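Local coordinates for TIR-like domain-containing protein (Prevotella corporis, PDB 7EBD) that belongs to the prokaryotic STING family and binds C2E in a pocket of its two-chain assembly, at residues A61-M75 / I86-M100. Residues are numbered along the deposited sequence; the frame is centred on the assembly and turned at random.
With C2E (9,9'-[(2R,3R,3aS,5S,7aR,9R,10R,10aS,12S,14aR)-3,5,10,12-tetrahydroxy-5,12-dioxidooctahydro-2H,7H-difuro[3,2-d:3',2'-j][1,3,7,9,2,8]tetraoxadiphosphacyclododecine-2,9-diyl]bis(2-amino-1,9-dihydro-6H-purin-6-one)), chain E; ACT (acetate ion), chain C.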
loop_
_atom_site.group_PDB
_atom_site.type_symbol
_atom_site.label_atom_id
_atom_site.label_comp_id
_atom_site.label_asym_id
_atom_site.label_seq_id
_atom_site.Cartn_x
_atom_site.Cartn_y
_atom_site.Cartn_z
ATOM N N ALA A 61 4.416 2.712 14.050
ATOM C CA ALA A 61 5.572 2.698 13.160
ATOM C C ALA A 61 6.491 3.881 13.429
ATOM O O ALA A 61 7.713 3.718 13.498
ATOM C CB ALA A 61 5.112 2.695 11.703
HETATM N N MSE A 62 5.925 5.076 13.589
HETATM C CA MSE A 62 6.719 6.265 13.892
HETATM C C MSE A 62 7.468 6.113 15.212
HETATM O O MSE A 62 8.656 6.441 15.311
HETATM C CB MSE A 62 5.831 7.512 13.934
HETATM C CG MSE A 62 5.489 8.073 12.563
HETATM SE SE MSE A 62 4.386 9.684 12.628
HETATM C CE MSE A 62 2.699 8.885 13.184
ATOM N N LEU A 63 6.767 5.601 16.226
ATOM C CA LEU A 63 7.391 5.400 17.529
ATOM C C LEU A 63 8.522 4.382 17.448
ATOM O O LEU A 63 9.597 4.590 18.021
ATOM C CB LEU A 63 6.341 4.961 18.548
ATOM C CG LEU A 63 6.713 5.095 20.025
ATOM C CD1 LEU A 63 7.023 6.544 20.375
ATOM C CD2 LEU A 63 5.596 4.552 20.902
ATOM N N PHE A 64 8.300 3.276 16.731
ATOM C CA PHE A 64 9.343 2.266 16.588
ATOM C C PHE A 64 10.540 2.813 15.822
ATOM O O PHE A 64 11.692 2.526 16.170
ATOM C CB PHE A 64 8.778 1.028 15.891
ATOM C CG PHE A 64 9.817 0.005 15.529
ATOM C CD1 PHE A 64 10.323 -0.857 16.488
ATOM C CD2 PHE A 64 10.279 -0.104 14.227
ATOM C CE1 PHE A 64 11.275 -1.804 16.157
ATOM C CE2 PHE A 64 11.231 -1.049 13.891
ATOM C CZ PHE A 64 11.729 -1.900 14.857
ATOM N N TYR A 65 10.291 3.603 14.776
ATOM C CA TYR A 65 11.390 4.170 14.001
ATOM C C TYR A 65 12.201 5.155 14.829
ATOM O O TYR A 65 13.435 5.186 14.734
ATOM C CB TYR A 65 10.861 4.848 12.736
ATOM C CG TYR A 65 10.121 3.930 11.788
ATOM C CD1 TYR A 65 10.318 2.555 11.822
ATOM C CD2 TYR A 65 9.230 4.441 10.852
ATOM C CE1 TYR A 65 9.644 1.716 10.955
ATOM C CE2 TYR A 65 8.553 3.610 9.981
ATOM C CZ TYR A 65 8.763 2.249 10.037
ATOM O OH TYR A 65 8.090 1.421 9.169
ATOM N N LYS A 66 11.533 5.969 15.652
ATOM C CA LYS A 66 12.275 6.933 16.461
ATOM C C LYS A 66 13.029 6.237 17.590
ATOM O O LYS A 66 14.147 6.635 17.933
ATOM C CB LYS A 66 11.323 8.002 17.006
ATOM C CG LYS A 66 12.001 9.160 17.748
ATOM C CD LYS A 66 12.169 8.904 19.238
ATOM C CE LYS A 66 10.858 9.085 19.981
ATOM N NZ LYS A 66 10.785 8.228 21.197
ATOM N N LYS A 67 12.443 5.184 18.169
ATOM C CA LYS A 67 13.112 4.467 19.249
ATOM C C LYS A 67 14.287 3.631 18.757
ATOM O O LYS A 67 15.125 3.228 19.571
ATOM C CB LYS A 67 12.120 3.575 19.996
ATOM C CG LYS A 67 11.079 4.334 20.806
ATOM C CD LYS A 67 10.234 3.380 21.634
ATOM C CE LYS A 67 9.319 4.126 22.588
ATOM N NZ LYS A 67 8.525 3.190 23.432
ATOM N N GLN A 68 14.372 3.361 17.457
ATOM C CA GLN A 68 15.465 2.580 16.897
ATOM C C GLN A 68 16.578 3.444 16.321
ATOM O O GLN A 68 17.595 2.904 15.876
ATOM C CB GLN A 68 14.938 1.633 15.814
ATOM C CG GLN A 68 14.067 0.500 16.336
ATOM C CD GLN A 68 14.819 -0.463 17.231
ATOM O OE1 GLN A 68 15.991 -0.760 16.998
ATOM N NE2 GLN A 68 14.146 -0.959 18.263
ATOM N N GLY A 69 16.415 4.765 16.318
ATOM C CA GLY A 69 17.424 5.657 15.780
ATOM C C GLY A 69 17.601 5.536 14.281
ATOM O O GLY A 69 18.730 5.485 13.783
ATOM N N LEU A 70 16.493 5.493 13.552
ATOM C CA LEU A 70 16.502 5.372 12.103
ATOM C C LEU A 70 16.338 6.742 11.456
ATOM O O LEU A 70 15.803 7.681 12.051
ATOM C CB LEU A 70 15.388 4.435 11.628
ATOM C CG LEU A 70 15.359 3.042 12.251
ATOM C CD1 LEU A 70 14.137 2.275 11.776
ATOM C CD2 LEU A 70 16.628 2.291 11.904
ATOM N N ASN A 71 16.808 6.844 10.218
ATOM C CA ASN A 71 16.691 8.065 9.439
ATOM C C ASN A 71 16.005 7.758 8.115
ATOM O O ASN A 71 16.032 6.627 7.617
ATOM C CB ASN A 71 18.060 8.714 9.195
ATOM C CG ASN A 71 19.013 7.806 8.454
ATOM O OD1 ASN A 71 19.771 7.048 9.061
ATOM N ND2 ASN A 71 18.986 7.882 7.130
ATOM N N GLU A 72 15.386 8.792 7.552
ATOM C CA GLU A 72 14.584 8.647 6.346
ATOM C C GLU A 72 15.482 8.597 5.118
ATOM O O GLU A 72 16.331 9.472 4.925
ATOM C CB GLU A 72 13.605 9.813 6.235
ATOM C CG GLU A 72 12.586 9.851 7.359
ATOM C CD GLU A 72 11.489 8.827 7.204
ATOM O OE1 GLU A 72 10.761 8.598 8.191
ATOM O OE2 GLU A 72 11.362 8.239 6.110
ATOM N N THR A 73 15.292 7.573 4.284
ATOM C CA THR A 73 16.024 7.433 3.033
ATOM C C THR A 73 15.064 6.930 1.963
ATOM O O THR A 73 13.881 6.688 2.224
ATOM C CB THR A 73 17.225 6.487 3.181
ATOM O OG1 THR A 73 16.823 5.306 3.884
ATOM C CG2 THR A 73 18.361 7.165 3.935
ATOM N N GLN A 74 15.580 6.761 0.746
ATOM C CA GLN A 74 14.757 6.269 -0.348
ATOM C C GLN A 74 15.606 5.434 -1.296
ATOM O O GLN A 74 16.830 5.570 -1.360
ATOM C CB GLN A 74 14.075 7.417 -1.103
ATOM C CG GLN A 74 15.026 8.407 -1.748
ATOM C CD GLN A 74 14.289 9.528 -2.458
ATOM O OE1 GLN A 74 13.395 10.155 -1.890
ATOM N NE2 GLN A 74 14.657 9.780 -3.710
HETATM N N MSE A 75 14.924 4.558 -2.028
HETATM C CA MSE A 75 15.530 3.701 -3.037
HETATM C C MSE A 75 14.934 4.009 -4.407
HETATM O O MSE A 75 13.712 4.060 -4.558
HETATM C CB MSE A 75 15.305 2.222 -2.707
HETATM C CG MSE A 75 15.639 1.800 -1.284
HETATM SE SE MSE A 75 14.956 0.001 -0.928
HETATM C CE MSE A 75 15.862 -0.383 0.754
ATOM N N ILE A 86 11.868 4.692 2.830
ATOM C CA ILE A 86 12.186 3.744 3.887
ATOM C C ILE A 86 12.824 4.492 5.050
ATOM O O ILE A 86 13.194 5.663 4.946
ATOM C CB ILE A 86 13.143 2.639 3.399
ATOM C CG1 ILE A 86 14.308 3.273 2.637
ATOM C CG2 ILE A 86 12.405 1.626 2.538
ATOM C CD1 ILE A 86 15.605 2.520 2.745
ATOM N N VAL A 87 12.965 3.780 6.163
ATOM C CA VAL A 87 13.775 4.217 7.293
ATOM C C VAL A 87 14.894 3.204 7.475
ATOM O O VAL A 87 14.676 1.993 7.347
ATOM C CB VAL A 87 12.943 4.364 8.582
ATOM C CG1 VAL A 87 12.104 5.628 8.524
ATOM C CG2 VAL A 87 12.054 3.153 8.778
ATOM N N SER A 88 16.097 3.698 7.750
ATOM C CA SER A 88 17.254 2.819 7.783
ATOM C C SER A 88 18.284 3.347 8.769
ATOM O O SER A 88 18.142 4.430 9.342
ATOM C CB SER A 88 17.881 2.668 6.394
ATOM O OG SER A 88 18.361 3.913 5.920
ATOM N N LYS A 89 19.327 2.545 8.960
ATOM C CA LYS A 89 20.468 2.925 9.776
ATOM C C LYS A 89 21.683 2.142 9.298
ATOM O O LYS A 89 21.581 1.229 8.471
ATOM C CB LYS A 89 20.209 2.680 11.268
ATOM C CG LYS A 89 20.207 1.216 11.666
ATOM C CD LYS A 89 19.828 1.035 13.127
ATOM C CE LYS A 89 21.058 0.824 13.994
ATOM N NZ LYS A 89 20.700 0.342 15.357
ATOM N N GLU A 90 22.842 2.525 9.822
ATOM C CA GLU A 90 24.112 1.899 9.493
ATOM C C GLU A 90 24.566 1.048 10.670
ATOM O O GLU A 90 24.557 1.511 11.815
ATOM C CB GLU A 90 25.165 2.957 9.159
ATOM C CG GLU A 90 26.600 2.481 9.288
ATOM C CD GLU A 90 27.601 3.614 9.167
ATOM O OE1 GLU A 90 27.440 4.457 8.261
ATOM O OE2 GLU A 90 28.547 3.662 9.981
ATOM N N GLU A 91 24.946 -0.198 10.388
ATOM C CA GLU A 91 25.508 -1.114 11.381
ATOM C C GLU A 91 26.806 -1.638 10.777
ATOM O O GLU A 91 26.800 -2.614 10.020
ATOM C CB GLU A 91 24.538 -2.240 11.727
ATOM C CG GLU A 91 25.053 -3.205 12.785
ATOM C CD GLU A 91 24.556 -2.864 14.178
ATOM O OE1 GLU A 91 24.000 -1.761 14.360
ATOM O OE2 GLU A 91 24.721 -3.701 15.091
ATOM N N GLY A 92 27.908 -0.972 11.098
ATOM C CA GLY A 92 29.179 -1.320 10.488
ATOM C C GLY A 92 29.125 -1.049 8.999
ATOM O O GLY A 92 28.891 0.080 8.555
ATOM N N ASP A 93 29.314 -2.099 8.206
ATOM C CA ASP A 93 29.235 -2.008 6.756
ATOM C C ASP A 93 27.871 -2.417 6.221
ATOM O O ASP A 93 27.694 -2.506 5.002
ATOM C CB ASP A 93 30.328 -2.866 6.114
ATOM C CG ASP A 93 31.724 -2.373 6.442
ATOM O OD1 ASP A 93 31.972 -1.156 6.310
ATOM O OD2 ASP A 93 32.571 -3.203 6.831
ATOM N N THR A 94 26.907 -2.664 7.102
ATOM C CA THR A 94 25.590 -3.141 6.707
ATOM C C THR A 94 24.576 -2.007 6.762
ATOM O O THR A 94 24.575 -1.199 7.696
ATOM C CB THR A 94 25.138 -4.290 7.611
ATOM O OG1 THR A 94 26.116 -5.335 7.578
ATOM C CG2 THR A 94 23.797 -4.846 7.147
ATOM N N LEU A 95 23.722 -1.942 5.746
ATOM C CA LEU A 95 22.591 -1.022 5.733
ATOM C C LEU A 95 21.364 -1.782 6.223
ATOM O O LEU A 95 20.894 -2.712 5.557
ATOM C CB LEU A 95 22.357 -0.454 4.336
ATOM C CG LEU A 95 21.124 0.445 4.206
ATOM C CD1 LEU A 95 21.325 1.761 4.941
ATOM C CD2 LEU A 95 20.780 0.683 2.749
ATOM N N GLU A 96 20.851 -1.399 7.393
ATOM C CA GLU A 96 19.691 -2.054 7.987
ATOM C C GLU A 96 18.465 -1.183 7.740
ATOM O O GLU A 96 18.348 -0.092 8.306
ATOM C CB GLU A 96 19.900 -2.300 9.479
ATOM C CG GLU A 96 21.119 -3.145 9.803
ATOM C CD GLU A 96 21.185 -3.530 11.267
ATOM O OE1 GLU A 96 21.891 -4.508 11.595
ATOM O OE2 GLU A 96 20.523 -2.862 12.089
ATOM N N VAL A 97 17.566 -1.657 6.882
ATOM C CA VAL A 97 16.308 -0.990 6.578
ATOM C C VAL A 97 15.217 -1.650 7.402
ATOM O O VAL A 97 15.198 -2.877 7.548
ATOM C CB VAL A 97 15.993 -1.076 5.073
ATOM C CG1 VAL A 97 14.701 -0.347 4.749
ATOM C CG2 VAL A 97 17.151 -0.524 4.261
ATOM N N TYR A 98 14.308 -0.848 7.947
ATOM C CA TYR A 98 13.206 -1.373 8.738
ATOM C C TYR A 98 11.878 -0.907 8.158
ATOM O O TYR A 98 11.781 0.177 7.576
ATOM C CB TYR A 98 13.314 -0.939 10.209
ATOM C CG TYR A 98 14.480 -1.551 10.958
ATOM C CD1 TYR A 98 15.764 -1.042 10.823
ATOM C CD2 TYR A 98 14.290 -2.633 11.808
ATOM C CE1 TYR A 98 16.829 -1.601 11.508
ATOM C CE2 TYR A 98 15.348 -3.197 12.496
ATOM C CZ TYR A 98 16.614 -2.678 12.344
ATOM O OH TYR A 98 17.669 -3.239 13.028
ATOM N N ASP A 99 10.851 -1.740 8.316
ATOM C CA ASP A 99 9.516 -1.325 7.902
ATOM C C ASP A 99 8.459 -2.037 8.727
ATOM O O ASP A 99 8.540 -3.251 8.941
ATOM C CB ASP A 99 9.277 -1.594 6.413
ATOM C CG ASP A 99 7.967 -1.000 5.924
ATOM O OD1 ASP A 99 7.886 0.239 5.810
ATOM O OD2 ASP A 99 7.016 -1.769 5.667
HETATM N N MSE A 100 7.476 -1.270 9.187
HETATM C CA MSE A 100 6.263 -1.819 9.776
HETATM C C MSE A 100 5.137 -1.663 8.760
HETATM O O MSE A 100 4.823 -0.545 8.349
HETATM C CB MSE A 100 5.922 -1.114 11.090
HETATM C CG MSE A 100 4.656 -1.627 11.756
HETATM SE SE MSE A 100 4.234 -0.691 13.416
HETATM C CE MSE A 100 5.823 -1.154 14.451
HETATM P P1 C2E E . 0.513 -0.723 -2.669
HETATM O O2P C2E E . 1.208 0.084 -3.740
HETATM O O1P C2E E . 0.314 -2.084 -3.278
HETATM O "O5'" C2E E . 1.435 -1.016 -1.346
HETATM C "C5'" C2E E . 1.026 -2.035 -0.488
HETATM C "C4'" C2E E . 1.743 -1.860 0.881
HETATM O "O4'" C2E E . 3.032 -1.981 0.722
HETATM C "C3'" C2E E . 1.529 -0.431 1.427
HETATM O "O3'" C2E E . 0.420 -0.401 2.195
HETATM C "C2'" C2E E . 2.799 -0.211 2.270
HETATM O "O2'" C2E E . 2.650 -0.845 3.615
HETATM C "C1'" C2E E . 3.746 -0.830 1.612
HETATM N N9 C2E E . 4.453 0.092 0.767
HETATM C C8 C2E E . 4.150 0.294 -0.523
HETATM N N7 C2E E . 5.037 1.224 -0.938
HETATM C C5 C2E E . 5.835 1.553 0.086
HETATM C C6 C2E E . 7.007 2.534 0.211
HETATM O O6 C2E E . 7.353 3.176 -0.720
HETATM N N1 C2E E . 7.687 2.678 1.460
HETATM C C2 C2E E . 7.276 1.905 2.601
HETATM N N2 C2E E . 7.964 2.049 3.870
HETATM N N3 C2E E . 6.160 0.970 2.483
HETATM C C4 C2E E . 5.462 0.827 1.179
HETATM P P11 C2E E . -0.146 1.142 2.459
HETATM O O21 C2E E . 0.777 2.069 3.214
HETATM O O11 C2E E . -1.359 0.983 3.344
HETATM O O5A C2E E . -0.691 1.687 1.000
HETATM C C5A C2E E . -1.880 1.041 0.631
HETATM C C4A C2E E . -2.262 1.448 -0.738
HETATM O O4A C2E E . -2.521 2.727 -0.781
HETATM C C3A C2E E . -0.991 1.201 -1.808
HETATM O O3A C2E E . -1.022 -0.210 -2.320
HETATM C C2A C2E E . -1.179 1.986 -2.725
HETATM O O2A C2E E . -2.173 1.440 -3.714
HETATM C C1A C2E E . -1.815 3.281 -1.995
HETATM N N91 C2E E . -0.866 4.110 -1.641
HETATM C C81 C2E E . -0.227 4.259 -0.466
HETATM N N71 C2E E . 0.666 5.254 -0.626
HETATM C C51 C2E E . 0.565 5.699 -1.875
HETATM C C61 C2E E . 1.312 6.804 -2.618
HETATM O O61 C2E E . 2.148 7.428 -2.062
HETATM N N11 C2E E . 1.003 7.084 -3.985
HETATM C C21 C2E E . -0.015 6.320 -4.659
HETATM N N21 C2E E . -0.330 6.602 -6.048
HETATM N N31 C2E E . -0.727 5.266 -3.946
HETATM C C41 C2E E . -0.398 4.983 -2.519
HETATM C C ACT C . 21.325 6.127 6.252
HETATM O O ACT C . 20.551 5.305 6.819
HETATM O OXT ACT C . 21.106 7.330 5.934
HETATM C CH3 ACT C . 22.737 5.570 5.906
HETATM O O HOH W 1 6.187 2.066 7.000
#
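V87 CG2 sits over the centre of the Y65 ring, 3.4 Å from the centroid, as a CH-pi contact. The backbone O of A61 lies over the opposite face, toward the rim. At the ring edge are M100 N and a water. The F64 ring is met at its edge by Y98 CD2, while Q68 CG lies over one face, toward the rim. This is the prokaryotic STING domain: helix 57-67 packs on the mixed sheet, and strand 71-75, at the sheet edge within this chain, forms a beta hairpin with strand 84-91. N71 with S88 and T73 with I86 are the hydrogen-bonded pairs, and E72 with V87 is the non-hydrogen-bonded pair between them. With chi1 at -61°, Y65 CG is anti to the carbonyl carbon, and the ring reaches the end of strand 94-99. There M100 N donates to Y65 OH at 2.8 Å, nearly straight at 168°. Y65 OH also donates to the water, which in turn donates to D99 OD1 and M100 O. N2 of C2E donates to D99 OD1 at 2.7 Å, and D99 OD2 is hydrogen-bonded to Y14 OH. L70 CD2 packs 3.6 Å from Y98 CD1. T73 OG1 donates to S88 OG at 2.9 Å, and S88 OG to an acetate probably from the crystallisation liquor.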